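Methylornithine synthase PylB (PDB 3T7V) catalyses the radical-based isomerisation of L-lysine to (3R)-3-methyl-D-ornithine in pyrrolysine biosynthesis, using a [4Fe-4S] cluster and S-adenosylmethionine. Local coordinates at residues 276-280 with 281-285; 322-325 with 326-330. All coordinates share one frame; numbering follows the deposited sequence.

Interaction 1: 276-280 with 281-285. With MD0 (5-amino-D-isoleucine), chain D.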
loop_
_atom_site.group_PDB
_atom_site.type_symbol
_atom_site.label_atom_id
_atom_site.label_comp_id
_atom_site.label_asym_id
_atom_site.label_seq_id
_atom_site.Cartn_x
_atom_site.Cartn_y
_atom_site.Cartn_z
ATOM N N ALA A 276 4.090 -6.089 1.456
ATOM C CA ALA A 276 4.165 -6.468 2.847
ATOM C C ALA A 276 4.482 -5.125 3.578
ATOM O O ALA A 276 5.641 -4.651 3.553
ATOM C CB ALA A 276 5.292 -7.481 3.020
ATOM N N SER A 277 3.481 -4.514 4.199
ATOM C CA SER A 277 3.642 -3.230 4.899
ATOM C C SER A 277 4.172 -3.376 6.316
ATOM O O SER A 277 3.635 -4.162 7.103
ATOM C CB SER A 277 2.284 -2.491 4.971
ATOM O OG SER A 277 2.431 -1.288 5.751
ATOM N N LEU A 278 5.198 -2.600 6.655
ATOM C CA LEU A 278 5.726 -2.595 8.044
ATOM C C LEU A 278 4.766 -1.818 8.986
ATOM O O LEU A 278 4.908 -1.867 10.196
ATOM C CB LEU A 278 7.044 -1.859 8.064
ATOM C CG LEU A 278 8.221 -2.432 7.264
ATOM C CD1 LEU A 278 9.546 -1.770 7.654
ATOM C CD2 LEU A 278 8.350 -3.922 7.370
ATOM N N ASP A 279 3.810 -1.067 8.402
ATOM C CA ASP A 279 2.990 -0.170 9.220
ATOM C C ASP A 279 1.993 -0.918 10.145
ATOM O O ASP A 279 1.491 -0.338 11.120
ATOM C CB ASP A 279 2.174 0.727 8.248
ATOM C CG ASP A 279 1.805 2.083 8.806
ATOM O OD1 ASP A 279 2.411 2.606 9.766
ATOM O OD2 ASP A 279 0.911 2.692 8.134
ATOM N N LEU A 280 1.754 -2.189 9.837
ATOM C CA LEU A 280 0.711 -2.928 10.553
ATOM C C LEU A 280 1.240 -3.799 11.718
ATOM O O LEU A 280 0.592 -3.896 12.770
ATOM C CB LEU A 280 0.024 -3.874 9.568
ATOM C CG LEU A 280 -0.458 -2.956 8.398
ATOM C CD1 LEU A 280 -0.533 -3.659 7.089
ATOM C CD2 LEU A 280 -1.647 -2.096 8.859
ATOM N N GLU A 281 2.427 -4.402 11.542
ATOM C CA GLU A 281 2.995 -5.373 12.490
ATOM C C GLU A 281 4.540 -5.333 12.452
ATOM O O GLU A 281 5.233 -6.213 13.012
ATOM C CB GLU A 281 2.429 -6.790 12.207
ATOM C CG GLU A 281 1.040 -7.100 12.761
ATOM C CD GLU A 281 0.683 -8.609 12.692
ATOM O OE1 GLU A 281 0.813 -9.275 11.614
ATOM O OE2 GLU A 281 0.274 -9.153 13.745
ATOM N N GLY A 282 5.105 -4.321 11.773
ATOM C CA GLY A 282 6.578 -4.167 11.688
ATOM C C GLY A 282 7.268 -5.294 10.928
ATOM O O GLY A 282 6.679 -5.962 10.118
ATOM N N ILE A 283 8.576 -5.394 11.216
ATOM C CA ILE A 283 9.416 -6.381 10.547
ATOM C C ILE A 283 8.957 -7.824 10.825
ATOM O O ILE A 283 8.935 -8.645 9.927
ATOM C CB ILE A 283 10.920 -6.072 10.805
ATOM C CG1 ILE A 283 11.245 -4.744 10.064
ATOM C CG2 ILE A 283 11.752 -7.190 10.179
ATOM C CD1 ILE A 283 12.566 -4.046 10.358
ATOM N N ASP A 284 8.517 -8.122 12.046
ATOM C CA ASP A 284 8.017 -9.502 12.256
ATOM C C ASP A 284 6.791 -9.768 11.364
ATOM O O ASP A 284 6.601 -10.859 10.778
ATOM C CB ASP A 284 7.601 -9.725 13.727
ATOM C CG ASP A 284 8.775 -9.614 14.720
ATOM O OD1 ASP A 284 9.961 -9.811 14.316
ATOM O OD2 ASP A 284 8.511 -9.387 15.931
ATOM N N GLY A 285 5.929 -8.746 11.262
ATOM C CA GLY A 285 4.731 -8.871 10.432
ATOM C C GLY A 285 5.115 -8.995 8.953
ATOM O O GLY A 285 4.423 -9.654 8.150
HETATM C C MD0 D . 2.306 1.674 3.633
HETATM N N MD0 D . 2.363 3.308 5.428
HETATM O O MD0 D . 2.812 1.308 2.553
HETATM C CA MD0 D . 2.305 3.128 3.981
HETATM C CB MD0 D . 1.036 3.826 3.405
HETATM C CD MD0 D . 0.254 4.825 1.151
HETATM N NE MD0 D . 0.441 4.727 -0.291
HETATM C CG MD0 D . 1.124 3.785 1.851
HETATM C CG2 MD0 D . -0.301 3.193 3.869
HETATM O OXT MD0 D . 1.799 0.888 4.443
HETATM O O HOH W 1 3.912 -5.690 9.292
#
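The backbone of Leu278 and Gly282 closes one turn, Gly282 N donating to Leu278 O at 2.9 Å with a bent N-H...O angle of 133° and the donor well above the carbonyl plane. Gly282 has a positive phi, a backbone shape that glycine adopts most easily, and the helix kinks here, as neither Ile283 N nor Asp284 N is bonded back to the turn before. A water bridges the irregular turn: it donates to Ser277 O and, at 2.9 Å, to Gly282 O, and accepts a weak bond from Glu281 N. The Leu278 and Ile283 side chains run alongside each other, with Leu278 CD2 4.0 Å from Ile283 CG1. This is the strand-to-helix junction of a beta-alpha-beta unit in the radical SAM TIM-barrel fold, where strand 275-277 runs into helix 278-291 beside the ligand. Ser277 is the N-cap: with OG anti to the backbone N (chi1 175°), the hydroxyl stands beside the carbonyl carbon, where it can accept from Asp279 N at 3.0 Å. The same OG donates to OXT of the bound 5-amino-D-isoleucine at 2.6 Å, so one hydroxyl serves both cap and ligand. Asp279 OD2 takes a weak bond from the ligand N at 3.1 Å. The carboxylate is fixed by Arg322, which pairs with OD1, and by the backbone N atoms of Val310, Ala311 and Asn312.

Interaction 2: 322-325 with 326-330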
loop_
_atom_site.group_PDB
_atom_site.type_symbol
_atom_site.label_atom_id
_atom_site.label_comp_id
_atom_site.label_asym_id
_atom_site.label_seq_id
_atom_site.Cartn_x
_atom_site.Cartn_y
_atom_site.Cartn_z
ATOM N N ARG A 322 12.169 0.320 11.521
ATOM C CA ARG A 322 11.517 0.619 10.241
ATOM C C ARG A 322 12.586 0.876 9.165
ATOM O O ARG A 322 12.191 1.295 8.072
ATOM C CB ARG A 322 10.666 1.912 10.368
ATOM C CG ARG A 322 9.481 1.848 11.318
ATOM C CD ARG A 322 8.341 1.417 10.470
ATOM N NE ARG A 322 7.053 1.686 11.138
ATOM C CZ ARG A 322 5.918 2.034 10.517
ATOM N NH1 ARG A 322 5.877 2.117 9.184
ATOM N NH2 ARG A 322 4.827 2.264 11.235
ATOM N N ASP A 323 13.875 0.596 9.368
ATOM C CA ASP A 323 14.867 1.107 8.387
ATOM C C ASP A 323 15.214 -0.017 7.420
ATOM O O ASP A 323 15.064 -1.215 7.705
ATOM C CB ASP A 323 16.115 1.573 9.100
ATOM C CG ASP A 323 16.662 0.486 9.938
ATOM O OD1 ASP A 323 17.599 -0.149 9.398
ATOM O OD2 ASP A 323 16.093 0.214 11.069
ATOM N N ILE A 324 15.655 0.395 6.253
ATOM C CA ILE A 324 16.026 -0.551 5.199
ATOM C C ILE A 324 17.100 -1.582 5.618
ATOM O O ILE A 324 17.007 -2.725 5.222
ATOM C CB ILE A 324 16.386 0.184 3.897
ATOM C CG1 ILE A 324 16.361 -0.782 2.737
ATOM C CG2 ILE A 324 17.689 0.921 4.048
ATOM C CD1 ILE A 324 16.646 -0.063 1.396
ATOM N N LYS A 325 18.081 -1.162 6.396
ATOM C CA LYS A 325 19.144 -2.105 6.747
ATOM C C LYS A 325 18.529 -3.267 7.625
ATOM O O LYS A 325 18.916 -4.459 7.450
ATOM C CB LYS A 325 20.287 -1.361 7.449
ATOM C CG LYS A 325 21.080 -0.423 6.546
ATOM C CD LYS A 325 22.183 0.160 7.461
ATOM C CE LYS A 325 22.748 1.512 7.061
ATOM N NZ LYS A 325 23.838 1.392 6.059
ATOM N N SER A 326 17.552 -2.960 8.505
ATOM C CA SER A 326 16.932 -4.032 9.324
ATOM C C SER A 326 16.062 -4.902 8.452
ATOM O O SER A 326 15.975 -6.106 8.671
ATOM C CB SER A 326 16.095 -3.524 10.479
ATOM O OG SER A 326 16.842 -2.656 11.229
ATOM N N VAL A 327 15.330 -4.283 7.518
ATOM C CA VAL A 327 14.572 -5.073 6.551
ATOM C C VAL A 327 15.450 -6.035 5.746
ATOM O O VAL A 327 15.117 -7.232 5.659
ATOM C CB VAL A 327 13.795 -4.160 5.562
ATOM C CG1 VAL A 327 13.189 -4.947 4.368
ATOM C CG2 VAL A 327 12.642 -3.434 6.266
ATOM N N VAL A 328 16.584 -5.553 5.215
ATOM C CA VAL A 328 17.402 -6.408 4.360
ATOM C C VAL A 328 18.024 -7.529 5.200
ATOM O O VAL A 328 18.158 -8.658 4.705
ATOM C CB VAL A 328 18.439 -5.558 3.611
ATOM C CG1 VAL A 328 19.453 -6.483 2.907
ATOM C CG2 VAL A 328 17.776 -4.655 2.575
ATOM N N ARG A 329 18.411 -7.214 6.431
ATOM C CA ARG A 329 18.971 -8.256 7.365
ATOM C C ARG A 329 17.935 -9.351 7.531
ATOM O O ARG A 329 18.283 -10.543 7.505
ATOM C CB ARG A 329 19.285 -7.619 8.726
ATOM C CG ARG A 329 19.654 -8.620 9.831
ATOM C CD ARG A 329 20.099 -7.952 11.147
ATOM N NE ARG A 329 20.349 -8.962 12.186
ATOM C CZ ARG A 329 20.702 -8.707 13.452
ATOM N NH1 ARG A 329 20.910 -9.717 14.295
ATOM N NH2 ARG A 329 20.842 -7.451 13.885
ATOM N N ARG A 330 16.656 -8.958 7.779
ATOM C CA ARG A 330 15.645 -9.977 8.012
ATOM C C ARG A 330 15.384 -10.763 6.692
ATOM O O ARG A 330 15.159 -11.980 6.749
ATOM C CB ARG A 330 14.344 -9.361 8.576
ATOM C CG ARG A 330 13.283 -10.385 8.947
ATOM C CD ARG A 330 13.667 -11.212 10.186
ATOM N NE ARG A 330 13.924 -10.267 11.270
ATOM C CZ ARG A 330 13.042 -9.947 12.227
ATOM N NH1 ARG A 330 11.829 -10.495 12.234
ATOM N NH2 ARG A 330 13.369 -9.062 13.170
#
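Asp323 and Ser326 meet at the N-terminus of helix 324-334, where Asp323 is the N-cap. Its OD1 accepts from Ser326 N at 2.9 Å, the donor lying above the carboxylate plane, 45° out of it. A chi1 of 55° sets CG between the backbone N and the carbonyl carbon, from where the carboxylate reaches forward to the N-H of Ser326 in the first turn. The regular helical bonding starts at once: Val327 N reaches Asp323 O at 3.1 Å, nearly straight at 170° and in the carbonyl plane. Replacing Asp323 with an alanine would probably leave Ser326 N with just the weak bond to Asp323 O, and the first turn less firmly held. The packed face is apolar: the Ile324 and Val328 side chains are aligned, with Ile324 CG1 4.1 Å from Val328 CG2, and both, with Val327, touch Leu61 of strand 58-68. By contrast, Lys325 and Arg329 are exposed, and their link is through the backbone, Arg329 N donating to Lys325 O at 3.0 Å; beyond CB, the arginine runs out extended from CG to NE. At the partly exposed Ser326, OG is hydrogen-bonded to Asp321 OD1 and lies 3.0 Å from Asp323 OD2.

How the interactions relate
The centres of interactions 1 and 2 lie 11 Å apart, and two salt bridges join them directly. Arg322 NH2 meets Asp279 OD1 at 2.8 Å, on the ligand side, and Arg330 NH1 meets Asp284 OD1 at 2.9 Å farther along the helices. Between these bridges Ile283 packs against helix 324-334, its CD1 3.6 Å from Ser326 CB and its CG2 3.7 Å from Arg330 CZ. Interaction 1 touches 5-amino-D-isoleucine itself, whereas the helical part of interaction 2, measured at the Val327 side chain, is about 12 Å away, and Arg322 is the part that reaches in. Arg322 is thus a second-shell residue, and its NH1 also hydrogen-bonds Ser299 O, the backbone of another ligand-binding residue.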